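Local coordinates for protein Bm4233, isoform b (Brugia malayi, PDB 6ANY) that probably binds sterols and other lipids as a secreted venom allergen-like protein of the CAP superfamily, and is a vaccine candidate for lymphatic filariasis, at residues L49-C53 / Q54-S58; G100-A103 / G104-W107; D125-A128 / R129-V132; N153-G156 / G157-I161. One frame throughout, in Å; residues are numbered along the deposited sequence.

Overall arrangement
The four contacts follow one another along the chain; none nests in or crosses another, and each is local: a cap, a stretch of helix, a helix end and a hairpin turn. Contact 1 turns strand 50-51 into helix 53-63. Contact 2 lies within helix 99-108, about 17 Å from contact 1 between centres. Contact 3 follows the short helix 125-128 and leads toward helix 133-138; it lies across the chain's centre from contact 1. Contact 4 closes the tight loop between strands 145-153 and 159-167. Contacts 1 and 4 both reach the mixed four-stranded sheet, and contact 2 packs on it through Trp107. Contacts 3 and 4 are farthest apart, with centres about 31 Å from each other.

Contact 1: L49-C53 / Q54-S58; sequences LKWSC and QLENS
Glu56 OE1 is gripped by two groups. Trp51 NE1 donates to it at 2.9 Å, and Arg13 from helix 10-28 forms a salt bridge with the same oxygen. The indole bond is bent, with an N-H...O angle of 141°. OE1 lies close to the ring plane of Trp51, at the edge of the indole, and the carboxylate stands almost perpendicular to the ring, at 89°. NE1 comes to the anti side of OE1, tilted out of the carboxylate plane. Glu56 gets there with an extended chain whose CG lies anti to the backbone N (chi1 155°), which carries the carboxylate back to the edge of the Trp51 ring. The nearby arginine would probably favour the ionised carboxylate.

Ser52 is the N-cap of the helix. Its OG accepts from Leu55 N at 3.2 Å, the classic capping bond. OG also touches Leu55 CG at 3.4 Å, so the hydroxyl sits against the base of the leucine side chain. The backbone then takes over. Glu56 N donates to Ser52 O at 2.9 Å, and Asn57 N to Cys53 O at 2.8 Å.

Cys53 SG forms a disulfide with Cys3, tying the helix start to the N-terminal segment. Strand 50-51 is an outer strand of the mixed sheet and pairs with strand 145-153. Trp51 touches Cys148 of that strand and Arg13 and Val17 of helix 10-28; helix 53-63 begins just after strand 50-51.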
ATOM      1  N   LEU A  49       8.857  -2.751  -0.424  1.00 14.27           N
ATOM      2  CA  LEU A  49       7.800  -3.672  -0.901  1.00 14.62           C
ATOM      3  C   LEU A  49       8.221  -4.492  -2.109  1.00 13.19           C
ATOM      4  O   LEU A  49       8.850  -3.995  -3.003  1.00 14.16           O
ATOM      5  CB  LEU A  49       6.490  -2.943  -1.193  1.00 14.28           C
ATOM      6  CG  LEU A  49       5.897  -2.110  -0.086  1.00 14.28           C
ATOM      7  CD1 LEU A  49       4.599  -1.447  -0.576  1.00 14.03           C
ATOM      8  CD2 LEU A  49       5.622  -2.953   1.150  1.00 14.83           C
ATOM      9  N   LYS A  50       7.912  -5.786  -2.079  1.00 14.64           N
ATOM     10  CA  LYS A  50       8.154  -6.682  -3.214  1.00 15.35           C
ATOM     11  C   LYS A  50       6.770  -7.131  -3.698  1.00 14.45           C
ATOM     12  O   LYS A  50       5.851  -7.363  -2.889  1.00 14.65           O
ATOM     13  CB  LYS A  50       8.904  -7.939  -2.762  1.00 19.22           C
ATOM     14  CG  LYS A  50      10.257  -7.746  -2.071  1.00 20.76           C
ATOM     15  CD  LYS A  50      11.293  -7.245  -3.047  1.00 22.10           C
ATOM     16  CE  LYS A  50      11.629  -8.362  -4.011  1.00 26.71           C
ATOM     17  NZ  LYS A  50      12.581  -7.981  -5.085  1.00 27.61           N
ATOM     18  N   TRP A  51       6.642  -7.324  -4.997  1.00 13.57           N
ATOM     19  CA  TRP A  51       5.493  -7.902  -5.594  1.00 14.16           C
ATOM     20  C   TRP A  51       5.392  -9.358  -5.295  1.00 14.84           C
ATOM     21  O   TRP A  51       6.369 -10.126  -5.498  1.00 17.12           O
ATOM     22  CB  TRP A  51       5.478  -7.696  -7.108  1.00 14.49           C
ATOM     23  CG  TRP A  51       4.110  -8.008  -7.712  1.00 14.11           C
ATOM     24  CD1 TRP A  51       3.745  -9.169  -8.247  1.00 14.58           C
ATOM     25  CD2 TRP A  51       2.934  -7.163  -7.764  1.00 13.50           C
ATOM     26  NE1 TRP A  51       2.423  -9.149  -8.638  1.00 13.46           N
ATOM     27  CE2 TRP A  51       1.928  -7.899  -8.407  1.00 13.14           C
ATOM     28  CE3 TRP A  51       2.668  -5.843  -7.415  1.00 13.56           C
ATOM     29  CZ2 TRP A  51       0.670  -7.384  -8.672  1.00 13.06           C
ATOM     30  CZ3 TRP A  51       1.402  -5.337  -7.704  1.00 13.77           C
ATOM     31  CH2 TRP A  51       0.426  -6.124  -8.320  1.00 12.28           C
ATOM     32  N   SER A  52       4.190  -9.783  -4.878  1.00 13.74           N
ATOM     33  CA  SER A  52       3.920 -11.218  -4.618  1.00 13.16           C
ATOM     34  C   SER A  52       2.744 -11.691  -5.536  1.00 14.49           C
ATOM     35  O   SER A  52       1.629 -11.117  -5.456  1.00 14.34           O
ATOM     36  CB  SER A  52       3.571 -11.419  -3.127  1.00 13.32           C
ATOM     37  OG  SER A  52       2.966 -12.668  -2.899  1.00 13.35           O
ATOM     38  N   CYS A  53       3.038 -12.599  -6.468  1.00 13.53           N
ATOM     39  CA  CYS A  53       2.064 -13.304  -7.282  1.00 16.11           C
ATOM     40  C   CYS A  53       0.973 -14.023  -6.460  1.00 18.25           C
ATOM     41  O   CYS A  53      -0.221 -14.026  -6.835  1.00 18.23           O
ATOM     42  CB  CYS A  53       2.727 -14.258  -8.270  1.00 15.56           C
ATOM     43  SG  CYS A  53       3.934 -13.431  -9.347  1.00 16.88           S
ATOM     44  N   GLN A  54       1.359 -14.606  -5.341  1.00 17.94           N
ATOM     45  CA  GLN A  54       0.413 -15.232  -4.427  1.00 18.24           C
ATOM     46  C   GLN A  54      -0.600 -14.213  -3.942  1.00 14.83           C
ATOM     47  O   GLN A  54      -1.768 -14.520  -3.894  1.00 15.18           O
ATOM     48  CB  GLN A  54       1.179 -15.879  -3.276  1.00 20.85           C
ATOM     49  CG  GLN A  54       0.334 -16.431  -2.133  1.00 26.38           C
ATOM     50  CD  GLN A  54       1.038 -17.536  -1.308  1.00 31.23           C
ATOM     51  OE1 GLN A  54       2.250 -17.868  -1.504  1.00 35.45           O
ATOM     52  NE2 GLN A  54       0.250 -18.171  -0.451  1.00 29.54           N
ATOM     53  N   LEU A  55      -0.137 -13.020  -3.570  1.00 13.85           N
ATOM     54  CA  LEU A  55      -1.007 -11.948  -3.108  1.00 14.48           C
ATOM     55  C   LEU A  55      -1.886 -11.418  -4.254  1.00 14.55           C
ATOM     56  O   LEU A  55      -3.038 -11.127  -4.056  1.00 14.47           O
ATOM     57  CB  LEU A  55      -0.253 -10.829  -2.397  1.00 13.53           C
ATOM     58  CG  LEU A  55       0.451 -11.199  -1.066  1.00 13.22           C
ATOM     59  CD1 LEU A  55       0.908  -9.932  -0.418  1.00 12.94           C
ATOM     60  CD2 LEU A  55      -0.577 -11.920  -0.187  1.00 13.61           C
ATOM     61  N   GLU A  56      -1.308 -11.280  -5.435  1.00 13.69           N
ATOM     62  CA  GLU A  56      -2.061 -10.894  -6.593  1.00 12.05           C
ATOM     63  C   GLU A  56      -3.124 -11.874  -6.864  1.00 12.37           C
ATOM     64  O   GLU A  56      -4.188 -11.479  -7.285  1.00 13.02           O
ATOM     65  CB  GLU A  56      -1.137 -10.751  -7.810  1.00 11.80           C
ATOM     66  CG  GLU A  56      -1.807 -10.933  -9.154  1.00 10.93           C
ATOM     67  CD  GLU A  56      -0.947 -10.465 -10.320  1.00 10.73           C
ATOM     68  OE1 GLU A  56       0.269 -10.332 -10.228  1.00 10.61           O
ATOM     69  OE2 GLU A  56      -1.471 -10.269 -11.423  1.00 10.41           O
ATOM     70  N   ASN A  57      -2.851 -13.173  -6.728  1.00 12.80           N
ATOM     71  CA  ASN A  57      -3.895 -14.163  -6.991  1.00 13.73           C
ATOM     72  C   ASN A  57      -5.106 -14.035  -6.028  1.00 13.71           C
ATOM     73  O   ASN A  57      -6.277 -14.134  -6.473  1.00 13.96           O
ATOM     74  CB  ASN A  57      -3.336 -15.628  -6.986  1.00 15.65           C
ATOM     75  CG  ASN A  57      -2.350 -15.896  -8.142  1.00 16.78           C
ATOM     76  OD1 ASN A  57      -2.318 -15.148  -9.111  1.00 16.17           O
ATOM     77  ND2 ASN A  57      -1.464 -16.902  -7.985  1.00 19.12           N
ATOM     78  N   SER A  58      -4.870 -13.808  -4.741  1.00 12.33           N
ATOM     79  CA  SER A  58      -5.976 -13.685  -3.831  1.00 13.05           C
ATOM     80  C   SER A  58      -6.721 -12.361  -4.075  1.00 13.39           C
ATOM     81  O   SER A  58      -7.976 -12.310  -4.008  1.00 11.95           O
ATOM     82  CB  SER A  58      -5.550 -13.779  -2.367  1.00 13.01           C
ATOM     83  OG  SER A  58      -4.502 -12.878  -2.127  1.00 15.43           O
TER

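Contact 2: G100-A103 / G104-W107; sequences GTEA and GKSW
The charged contact is between Glu102 and Lys105, one turn apart. Lys105 NZ meets Glu102 OE2 at 2.7 Å in a salt bridge and uses the syn lone pair of that oxygen. The two side chains lie side by side and point the same way. Glu102 is bent at chi2 and Lys105 at chi3, and these bends bring the two ends together.

The apolar contact is between Ala103 and Trp107. Ala103 CB sits over the face of the indole, 3.9 Å from the centroid of the six-membered ring and 16° off its normal. This is a CH-pi contact. Ala103 O lies over the same ring system, 3.0 Å above its plane and offset toward the rim.

Backbone bonds of the alpha-helical i to i+4 type join the two halves. Trp107 N donates to Ala103 O at 3.0 Å in a nearly straight bond (177°). Gly104 N donates to Gly100 O at 3.0 Å.

Helix 99-108 packs beside helix 10-28, which Thr101 and Lys105 touch, and against the mixed sheet through Ala103 and Trp107. Trp107 reaches strands 80-87 and 159-167, its NE1 bonds to Val83 O, and its ring meets that of His134.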
ATOM      1  N   GLY A 100      -3.811   0.785 -10.594  1.00 12.75           N
ATOM      2  CA  GLY A 100      -3.069   0.574  -9.349  1.00 13.79           C
ATOM      3  C   GLY A 100      -2.509   1.824  -8.750  1.00 13.39           C
ATOM      4  O   GLY A 100      -2.619   2.038  -7.551  1.00 13.74           O
ATOM      5  N   THR A 101      -2.026   2.723  -9.596  1.00 15.57           N
ATOM      6  CA  THR A 101      -1.389   3.948  -9.143  1.00 15.53           C
ATOM      7  C   THR A 101      -2.439   5.006  -8.783  1.00 16.76           C
ATOM      8  O   THR A 101      -2.218   5.882  -7.910  1.00 17.89           O
ATOM      9  CB  THR A 101      -0.385   4.512 -10.195  1.00 16.98           C
ATOM     10  OG1 THR A 101      -0.989   4.580 -11.506  1.00 17.23           O
ATOM     11  CG2 THR A 101       0.883   3.697 -10.202  1.00 15.71           C
ATOM     12  N   GLU A 102      -3.570   4.971  -9.463  1.00 15.02           N
ATOM     13  CA  GLU A 102      -4.645   5.829  -9.064  1.00 14.40           C
ATOM     14  C   GLU A 102      -5.180   5.393  -7.707  1.00 14.57           C
ATOM     15  O   GLU A 102      -5.516   6.245  -6.842  1.00 13.62           O
ATOM     16  CB  GLU A 102      -5.780   5.812 -10.110  1.00 16.14           C
ATOM     17  CG  GLU A 102      -5.543   6.698 -11.352  1.00 18.72           C
ATOM     18  CD  GLU A 102      -5.269   8.155 -10.933  1.00 21.06           C
ATOM     19  OE1 GLU A 102      -6.175   8.848 -10.427  1.00 21.49           O
ATOM     20  OE2 GLU A 102      -4.089   8.556 -10.974  1.00 21.65           O
ATOM     21  N   ALA A 103      -5.310   4.081  -7.518  1.00 13.30           N
ATOM     22  CA  ALA A 103      -5.726   3.588  -6.233  1.00 14.12           C
ATOM     23  C   ALA A 103      -4.753   3.925  -5.097  1.00 13.66           C
ATOM     24  O   ALA A 103      -5.178   4.177  -3.988  1.00 13.46           O
ATOM     25  CB  ALA A 103      -5.925   2.089  -6.280  1.00 14.40           C
ATOM     26  N   GLY A 104      -3.470   3.941  -5.379  1.00 13.59           N
ATOM     27  CA  GLY A 104      -2.440   4.164  -4.348  1.00 14.22           C
ATOM     28  C   GLY A 104      -2.509   5.605  -3.981  1.00 14.37           C
ATOM     29  O   GLY A 104      -2.427   5.960  -2.820  1.00 16.47           O
ATOM     30  N   LYS A 105      -2.733   6.458  -4.952  1.00 15.53           N
ATOM     31  CA  LYS A 105      -2.857   7.923  -4.682  1.00 15.82           C
ATOM     32  C   LYS A 105      -4.091   8.201  -3.811  1.00 15.73           C
ATOM     33  O   LYS A 105      -4.057   9.003  -2.877  1.00 16.81           O
ATOM     34  CB  LYS A 105      -2.992   8.698  -5.981  1.00 16.68           C
ATOM     35  CG  LYS A 105      -1.679   9.108  -6.587  1.00 19.22           C
ATOM     36  CD  LYS A 105      -1.789   9.408  -8.072  1.00 20.34           C
ATOM     37  CE  LYS A 105      -2.622  10.640  -8.286  1.00 21.83           C
ATOM     38  NZ  LYS A 105      -2.958  10.704  -9.742  1.00 21.72           N
ATOM     39  N   SER A 106      -5.152   7.498  -4.080  1.00 13.91           N
ATOM     40  CA  SER A 106      -6.378   7.660  -3.331  1.00 15.22           C
ATOM     41  C   SER A 106      -6.230   7.203  -1.885  1.00 15.07           C
ATOM     42  O   SER A 106      -6.459   7.941  -0.976  1.00 14.33           O
ATOM     43  CB  SER A 106      -7.508   6.906  -3.986  1.00 15.20           C
ATOM     44  OG  SER A 106      -8.625   6.980  -3.166  1.00 15.36           O
ATOM     45  N   TRP A 107      -5.751   6.014  -1.694  1.00 16.07           N
ATOM     46  CA  TRP A 107      -5.457   5.495  -0.317  1.00 15.60           C
ATOM     47  C   TRP A 107      -4.464   6.368   0.438  1.00 14.70           C
ATOM     48  O   TRP A 107      -4.661   6.725   1.630  1.00 12.42           O
ATOM     49  CB  TRP A 107      -4.941   4.052  -0.389  1.00 14.82           C
ATOM     50  CG  TRP A 107      -5.926   3.110  -1.058  1.00 14.67           C
ATOM     51  CD1 TRP A 107      -7.259   3.238  -1.076  1.00 15.60           C
ATOM     52  CD2 TRP A 107      -5.622   1.937  -1.841  1.00 14.50           C
ATOM     53  NE1 TRP A 107      -7.857   2.176  -1.769  1.00 16.09           N
ATOM     54  CE2 TRP A 107      -6.858   1.372  -2.260  1.00 15.36           C
ATOM     55  CE3 TRP A 107      -4.446   1.314  -2.229  1.00 14.83           C
ATOM     56  CZ2 TRP A 107      -6.930   0.225  -3.046  1.00 13.84           C
ATOM     57  CZ3 TRP A 107      -4.517   0.183  -3.004  1.00 14.67           C
ATOM     58  CH2 TRP A 107      -5.768  -0.328  -3.430  1.00 14.36           C
TER

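Contact 3: D125-A128 / R129-V132; sequences DDVA and RQGV
Arg129 N donates to Asp125 O at 3.1 Å along helix 125-128, and the chain then bends through a type I turn from Ala128 to Gly131. Gln130 folds back on this turn. Its NE2 donates to Val127 O at 2.9 Å, in the carbonyl plane and on a lone pair. The bond is nearly straight, at 168°. Val127 O also accepts from Gln130 N at 3.2 Å, but that donor sits well above the carbonyl plane. One residue thus holds the oxygen by its backbone and its side chain. With CG beside its own backbone N (chi1 -68°) and an extended chain beyond, Gln130 can run back toward Val127 and close this ring. The other end of the amide is fixed too, since OE1 accepts from Lys116 N.

Gly131 is the first residue to leave helical backbone angles. Its positive phi lets the chain swing away, as at many helix C-termini, and Val132 is already the N-cap position before helix 133-138. The bond from Gly131 N to Ala128 O is weak. Val132 CG2 touches Val127 O at 3.6 Å, and lies 4.4 Å from Val127 CG1. The Asp126 carboxylate is held by Thr124 OG1 and by a salt bridge to Lys116.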
ATOM      1  N   ASP A 125      -6.245   3.802  19.109  1.00 27.34           N
ATOM      2  CA  ASP A 125      -7.669   3.793  18.754  1.00 31.63           C
ATOM      3  C   ASP A 125      -8.120   5.135  18.195  1.00 29.30           C
ATOM      4  O   ASP A 125      -8.947   5.165  17.270  1.00 30.43           O
ATOM      5  CB  ASP A 125      -8.572   3.431  19.981  1.00 36.21           C
ATOM      6  CG  ASP A 125      -8.452   1.955  20.419  1.00 46.48           C
ATOM      7  OD1 ASP A 125      -7.955   1.111  19.627  1.00 54.67           O
ATOM      8  OD2 ASP A 125      -8.854   1.628  21.580  1.00 46.00           O
ATOM      9  N   ASP A 126      -7.651   6.235  18.780  1.00 24.66           N
ATOM     10  CA  ASP A 126      -8.072   7.567  18.316  1.00 24.87           C
ATOM     11  C   ASP A 126      -7.466   7.898  16.907  1.00 23.45           C
ATOM     12  O   ASP A 126      -8.087   8.627  16.106  1.00 20.17           O
ATOM     13  CB  ASP A 126      -7.698   8.656  19.323  1.00 25.46           C
ATOM     14  CG  ASP A 126      -6.193   8.777  19.505  1.00 31.17           C
ATOM     15  OD1 ASP A 126      -5.563   7.750  19.881  1.00 40.32           O
ATOM     16  OD2 ASP A 126      -5.600   9.862  19.206  1.00 35.97           O
ATOM     17  N   VAL A 127      -6.242   7.404  16.639  1.00 21.48           N
ATOM     18  CA  VAL A 127      -5.648   7.565  15.323  1.00 20.92           C
ATOM     19  C   VAL A 127      -6.434   6.718  14.281  1.00 21.49           C
ATOM     20  O   VAL A 127      -6.790   7.238  13.213  1.00 21.03           O
ATOM     21  CB  VAL A 127      -4.152   7.168  15.332  1.00 20.11           C
ATOM     22  CG1 VAL A 127      -3.600   7.176  13.896  1.00 20.06           C
ATOM     23  CG2 VAL A 127      -3.369   8.180  16.171  1.00 20.24           C
ATOM     24  N   ALA A 128      -6.710   5.438  14.622  1.00 22.44           N
ATOM     25  CA  ALA A 128      -7.426   4.462  13.772  1.00 24.54           C
ATOM     26  C   ALA A 128      -8.825   4.889  13.358  1.00 26.52           C
ATOM     27  O   ALA A 128      -9.241   4.680  12.249  1.00 30.01           O
ATOM     28  CB  ALA A 128      -7.544   3.147  14.495  1.00 26.04           C
ATOM     29  N   ARG A 129      -9.502   5.552  14.263  1.00 27.23           N
ATOM     30  CA  ARG A 129     -10.854   6.021  14.106  1.00 28.65           C
ATOM     31  C   ARG A 129     -10.998   7.097  13.017  1.00 24.80           C
ATOM     32  O   ARG A 129     -12.074   7.319  12.543  1.00 19.16           O
ATOM     33  CB  ARG A 129     -11.349   6.528  15.499  1.00 34.56           C
ATOM     34  CG  ARG A 129     -12.681   7.258  15.514  1.00 39.47           C
ATOM     35  CD  ARG A 129     -13.169   7.553  16.948  1.00 43.38           C
ATOM     36  NE  ARG A 129     -14.518   6.984  17.119  1.00 39.94           N
ATOM     37  CZ  ARG A 129     -15.648   7.656  17.310  1.00 36.66           C
ATOM     38  NH1 ARG A 129     -15.690   9.000  17.382  1.00 34.88           N
ATOM     39  NH2 ARG A 129     -16.768   6.936  17.420  1.00 39.40           N
ATOM     40  N   GLN A 130      -9.900   7.768  12.671  1.00 24.99           N
ATOM     41  CA  GLN A 130      -9.866   8.753  11.606  1.00 23.75           C
ATOM     42  C   GLN A 130     -10.063   8.242  10.143  1.00 24.95           C
ATOM     43  O   GLN A 130     -10.333   9.044   9.249  1.00 26.81           O
ATOM     44  CB  GLN A 130      -8.542   9.487  11.634  1.00 22.91           C
ATOM     45  CG  GLN A 130      -8.277  10.393  12.827  1.00 21.16           C
ATOM     46  CD  GLN A 130      -6.856  10.858  12.798  1.00 20.09           C
ATOM     47  OE1 GLN A 130      -6.608  12.051  12.740  1.00 22.97           O
ATOM     48  NE2 GLN A 130      -5.909   9.921  12.737  1.00 17.97           N
ATOM     49  N   GLY A 131      -9.949   6.954   9.879  1.00 27.67           N
ATOM     50  CA  GLY A 131     -10.122   6.487   8.478  1.00 29.31           C
ATOM     51  C   GLY A 131      -8.879   6.751   7.666  1.00 26.87           C
ATOM     52  O   GLY A 131      -8.928   7.257   6.569  1.00 30.56           O
ATOM     53  N   VAL A 132      -7.759   6.363   8.243  1.00 23.55           N
ATOM     54  CA  VAL A 132      -6.451   6.537   7.647  1.00 19.92           C
ATOM     55  C   VAL A 132      -5.830   5.166   7.442  1.00 18.73           C
ATOM     56  O   VAL A 132      -4.634   5.071   7.114  1.00 16.22           O
ATOM     57  CB  VAL A 132      -5.553   7.395   8.556  1.00 17.73           C
ATOM     58  CG1 VAL A 132      -6.112   8.804   8.644  1.00 16.03           C
ATOM     59  CG2 VAL A 132      -5.446   6.747   9.932  1.00 17.63           C
TER

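Contact 4: N153-G156 / G157-I161; sequences NCDG and GRTLI
Asp155 and Thr159 join across the turn through Thr159 OG1, which donates to Asp155 OD2 at 2.8 Å. OD2 uses its anti lone pair. Thr159 OG1 lies beside its own backbone N (chi1 -68°), which turns it toward the aspartate and leaves CG2 near Cys154 CB. The packed part of the contact lies here and next to it. Cys154 CB and Thr159 CB approach to 3.9 Å, and Cys154 SG lies 3.8 Å from Ile161 CG1. The sulfur is held by its disulfide to Cys66. Cys154 O binds two donors, Arg158 N at 2.9 Å and Thr159 N at 3.1 Å.

The tip of the turn is looser. Gly156 and the Arg158 side chain are exposed there. Arg158 runs outward in an extended chain and makes a weak bond to Ser89 O. Gly157 N donates to Asn153 O at 3.0 Å, also weakly.

Asp155, Gly156 and Gly157 all have positive phi, a backbone that suits glycine at the last two positions. Together they form the tight turn of a beta hairpin, which links the antiparallel strands 145-153 and 159-167 at one end of these two inner strands of the mixed sheet of the CAP domain.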
ATOM      1  N   ASN A 153     -14.431  -4.934 -16.018  1.00 16.52           N
ATOM      2  CA  ASN A 153     -15.669  -5.415 -16.656  1.00 16.67           C
ATOM      3  C   ASN A 153     -16.896  -5.136 -15.831  1.00 16.23           C
ATOM      4  O   ASN A 153     -18.010  -5.330 -16.323  1.00 16.33           O
ATOM      5  CB  ASN A 153     -15.650  -6.914 -16.909  1.00 17.10           C
ATOM      6  CG  ASN A 153     -15.492  -7.671 -15.637  1.00 16.30           C
ATOM      7  OD1 ASN A 153     -14.441  -7.564 -15.023  1.00 16.33           O
ATOM      8  ND2 ASN A 153     -16.497  -8.424 -15.231  1.00 15.91           N
ATOM      9  N   CYS A 154     -16.701  -4.646 -14.602  1.00 16.66           N
ATOM     10  CA  CYS A 154     -17.790  -4.371 -13.651  1.00 16.32           C
ATOM     11  C   CYS A 154     -18.783  -3.370 -14.237  1.00 17.51           C
ATOM     12  O   CYS A 154     -18.383  -2.451 -14.983  1.00 15.37           O
ATOM     13  CB  CYS A 154     -17.175  -3.857 -12.384  1.00 16.98           C
ATOM     14  SG  CYS A 154     -15.825  -4.933 -11.706  1.00 18.65           S
ATOM     15  N   ASP A 155     -20.075  -3.584 -13.966  1.00 20.39           N
ATOM     16  CA  ASP A 155     -21.149  -2.713 -14.472  1.00 20.51           C
ATOM     17  C   ASP A 155     -21.094  -2.431 -15.950  1.00 20.07           C
ATOM     18  O   ASP A 155     -20.974  -1.276 -16.387  1.00 20.41           O
ATOM     19  CB  ASP A 155     -21.098  -1.361 -13.721  1.00 22.18           C
ATOM     20  CG  ASP A 155     -21.462  -1.512 -12.269  1.00 23.85           C
ATOM     21  OD1 ASP A 155     -22.281  -2.378 -11.990  1.00 26.29           O
ATOM     22  OD2 ASP A 155     -20.906  -0.820 -11.392  1.00 31.67           O
ATOM     23  N   GLY A 156     -21.099  -3.477 -16.724  1.00 18.54           N
ATOM     24  CA  GLY A 156     -20.981  -3.348 -18.148  1.00 17.36           C
ATOM     25  C   GLY A 156     -19.727  -2.677 -18.669  1.00 18.74           C
ATOM     26  O   GLY A 156     -19.810  -1.981 -19.697  1.00 19.17           O
ATOM     27  N   GLY A 157     -18.586  -2.840 -17.965  1.00 17.45           N
ATOM     28  CA  GLY A 157     -17.354  -2.125 -18.298  1.00 16.95           C
ATOM     29  C   GLY A 157     -17.262  -0.674 -17.850  1.00 16.76           C
ATOM     30  O   GLY A 157     -16.409   0.072 -18.335  1.00 17.57           O
ATOM     31  N   ARG A 158     -18.123  -0.251 -16.931  1.00 16.71           N
ATOM     32  CA  ARG A 158     -18.207   1.164 -16.567  1.00 17.74           C
ATOM     33  C   ARG A 158     -17.696   1.439 -15.166  1.00 16.59           C
ATOM     34  O   ARG A 158     -17.667   2.599 -14.736  1.00 15.51           O
ATOM     35  CB  ARG A 158     -19.638   1.688 -16.729  1.00 21.25           C
ATOM     36  CG  ARG A 158     -20.020   1.889 -18.174  1.00 25.03           C
ATOM     37  CD  ARG A 158     -21.523   2.061 -18.303  1.00 32.24           C
ATOM     38  NE  ARG A 158     -21.901   2.595 -19.632  1.00 36.71           N
ATOM     39  CZ  ARG A 158     -22.313   1.880 -20.693  1.00 42.33           C
ATOM     40  NH1 ARG A 158     -22.417   0.538 -20.691  1.00 41.43           N
ATOM     41  NH2 ARG A 158     -22.649   2.534 -21.798  1.00 47.58           N
ATOM     42  N   THR A 159     -17.289   0.387 -14.486  1.00 15.47           N
ATOM     43  CA  THR A 159     -16.747   0.463 -13.166  1.00 17.74           C
ATOM     44  C   THR A 159     -15.412  -0.276 -13.057  1.00 16.01           C
ATOM     45  O   THR A 159     -15.260  -1.395 -13.520  1.00 14.45           O
ATOM     46  CB  THR A 159     -17.787  -0.061 -12.147  1.00 20.58           C
ATOM     47  OG1 THR A 159     -18.865   0.880 -12.121  1.00 22.49           O
ATOM     48  CG2 THR A 159     -17.211  -0.177 -10.745  1.00 20.90           C
ATOM     49  N   LEU A 160     -14.444   0.398 -12.457  1.00 16.10           N
ATOM     50  CA  LEU A 160     -13.133  -0.139 -12.244  1.00 15.83           C
ATOM     51  C   LEU A 160     -12.989  -0.424 -10.801  1.00 15.04           C
ATOM     52  O   LEU A 160     -13.314   0.434  -9.990  1.00 12.46           O
ATOM     53  CB  LEU A 160     -12.074   0.834 -12.673  1.00 18.32           C
ATOM     54  CG  LEU A 160     -10.718   0.918 -11.968  1.00 21.41           C
ATOM     55  CD1 LEU A 160      -9.927  -0.365 -12.190  1.00 24.56           C
ATOM     56  CD2 LEU A 160      -9.915   2.071 -12.568  1.00 23.97           C
ATOM     57  N   ILE A 161     -12.459  -1.621 -10.490  1.00 13.67           N
ATOM     58  CA  ILE A 161     -12.176  -2.008  -9.108  1.00 14.24           C
ATOM     59  C   ILE A 161     -10.727  -2.428  -8.996  1.00 13.38           C
ATOM     60  O   ILE A 161     -10.274  -3.279  -9.728  1.00 13.99           O
ATOM     61  CB  ILE A 161     -13.085  -3.219  -8.653  1.00 14.71           C
ATOM     62  CG1 ILE A 161     -14.593  -2.891  -8.708  1.00 14.57           C
ATOM     63  CG2 ILE A 161     -12.682  -3.778  -7.294  1.00 14.19           C
ATOM     64  CD1 ILE A 161     -15.210  -2.448  -7.422  1.00 15.09           C
TER